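PDB 1QSD: tubulin-specific chaperone A, which binds beta-tubulin as a post-chaperonin cofactor and takes part in an early step of the tubulin folding pathway. Local coordinates for residues A[60-63]-A[64-67]. Residues are numbered along the deposited sequence; the frame is centred on the assembly and turned at random.
Sequences RLLP and TLYE
Leu62 and Tyr66, one helical turn apart, both set CG anti to their own carbonyl carbon (chi1 -71° and -69°), which lays the two side chains alongside each other, pointing the same way. Tyr66 CE2 rests 3.8 Å from Leu62 CB, while Leu62 CD2 turns to the other neighbour and meets Leu65 CD2 at 4.0 Å. In the backbone, Tyr66 N hydrogen-bonds to Leu62 O at 2.9 Å and Glu67 N to Pro63 O at 3.0 Å. Helix 45-81 is kinked here: Pro63 has no N-H to give to the preceding turn, and Leu62 N makes no such bond either. At the kink, Leu61 O takes two weak bonds, from Leu65 N at 3.4 Å and from the hydroxyl OG1 of Thr64 at 3.3 Å. Leu62 and Leu65 pack on helix 5-39, against Leu27 and Leu16, and Tyr66 OH hydrogen-bonds to Glu20 there. A phenylalanine in place of Tyr66 would probably leave Glu20 without its hydroxyl partner on this helix. The apolar flank and the tyrosine's polar end thus both tie the kinked turn to helix 5-39 within the bundle.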
loop_
_atom_site.group_PDB
_atom_site.type_symbol
_atom_site.label_atom_id
_atom_site.label_comp_id
_atom_site.label_asym_id
_atom_site.label_seq_id
_atom_site.Cartn_x
_atom_site.Cartn_y
_atom_site.Cartn_z
ATOM N N ARG A 60 -4.572 -1.015 -8.764
ATOM C CA ARG A 60 -5.980 -0.741 -8.454
ATOM C C ARG A 60 -6.156 0.213 -7.253
ATOM O O ARG A 60 -7.146 0.947 -7.144
ATOM C CB ARG A 60 -6.736 -2.076 -8.260
ATOM C CG ARG A 60 -7.005 -2.501 -6.801
ATOM C CD ARG A 60 -7.160 -4.021 -6.608
ATOM N NE ARG A 60 -7.960 -4.673 -7.645
ATOM C CZ ARG A 60 -7.835 -5.953 -7.982
ATOM N NH1 ARG A 60 -6.947 -6.716 -7.360
ATOM N NH2 ARG A 60 -8.553 -6.462 -8.976
ATOM N N LEU A 61 -5.134 0.246 -6.409
ATOM C CA LEU A 61 -5.086 1.073 -5.204
ATOM C C LEU A 61 -4.943 2.574 -5.465
ATOM O O LEU A 61 -5.359 3.401 -4.649
ATOM C CB LEU A 61 -3.885 0.639 -4.376
ATOM C CG LEU A 61 -3.995 0.309 -2.903
ATOM C CD1 LEU A 61 -2.629 -0.165 -2.483
ATOM C CD2 LEU A 61 -4.430 1.515 -2.093
ATOM N N LEU A 62 -4.288 2.926 -6.565
ATOM C CA LEU A 62 -4.061 4.324 -6.897
ATOM C C LEU A 62 -5.270 5.166 -7.235
ATOM O O LEU A 62 -5.407 6.268 -6.706
ATOM C CB LEU A 62 -3.009 4.460 -7.987
ATOM C CG LEU A 62 -1.609 4.113 -7.493
ATOM C CD1 LEU A 62 -0.599 4.483 -8.548
ATOM C CD2 LEU A 62 -1.313 4.863 -6.199
ATOM N N PRO A 63 -6.174 4.664 -8.096
ATOM C CA PRO A 63 -7.351 5.458 -8.442
ATOM C C PRO A 63 -8.125 5.951 -7.221
ATOM O O PRO A 63 -8.329 7.149 -7.069
ATOM C CB PRO A 63 -8.184 4.491 -9.282
ATOM C CG PRO A 63 -7.164 3.638 -9.919
ATOM C CD PRO A 63 -6.217 3.361 -8.785
ATOM N N THR A 64 -8.491 5.040 -6.323
ATOM C CA THR A 64 -9.266 5.414 -5.145
ATOM C C THR A 64 -8.524 6.394 -4.272
ATOM O O THR A 64 -9.136 7.237 -3.602
ATOM C CB THR A 64 -9.690 4.181 -4.323
ATOM O OG1 THR A 64 -8.583 3.279 -4.218
ATOM C CG2 THR A 64 -10.895 3.474 -4.990
ATOM N N LEU A 65 -7.199 6.299 -4.328
ATOM C CA LEU A 65 -6.312 7.169 -3.567
ATOM C C LEU A 65 -6.334 8.588 -4.137
ATOM O O LEU A 65 -6.288 9.565 -3.373
ATOM C CB LEU A 65 -4.893 6.609 -3.575
ATOM C CG LEU A 65 -3.854 7.337 -2.738
ATOM C CD1 LEU A 65 -4.355 7.533 -1.306
ATOM C CD2 LEU A 65 -2.597 6.547 -2.756
ATOM N N TYR A 66 -6.425 8.707 -5.469
ATOM C CA TYR A 66 -6.494 10.023 -6.107
ATOM C C TYR A 66 -7.837 10.662 -5.850
ATOM O O TYR A 66 -7.904 11.874 -5.685
ATOM C CB TYR A 66 -6.249 9.948 -7.599
ATOM C CG TYR A 66 -4.832 9.589 -7.934
ATOM C CD1 TYR A 66 -3.760 10.379 -7.495
ATOM C CD2 TYR A 66 -4.551 8.455 -8.687
ATOM C CE1 TYR A 66 -2.439 10.043 -7.805
ATOM C CE2 TYR A 66 -3.234 8.112 -9.002
ATOM C CZ TYR A 66 -2.186 8.903 -8.563
ATOM O OH TYR A 66 -0.909 8.535 -8.939
ATOM N N GLU A 67 -8.893 9.844 -5.805
ATOM C CA GLU A 67 -10.238 10.322 -5.521
ATOM C C GLU A 67 -10.242 11.009 -4.141
ATOM O O GLU A 67 -10.732 12.120 -4.005
ATOM C CB GLU A 67 -11.238 9.150 -5.541
ATOM C CG GLU A 67 -11.569 8.622 -6.948
ATOM C CD GLU A 67 -12.270 7.249 -6.952
ATOM O OE1 GLU A 67 -11.822 6.328 -7.694
ATOM O OE2 GLU A 67 -13.273 7.090 -6.214
#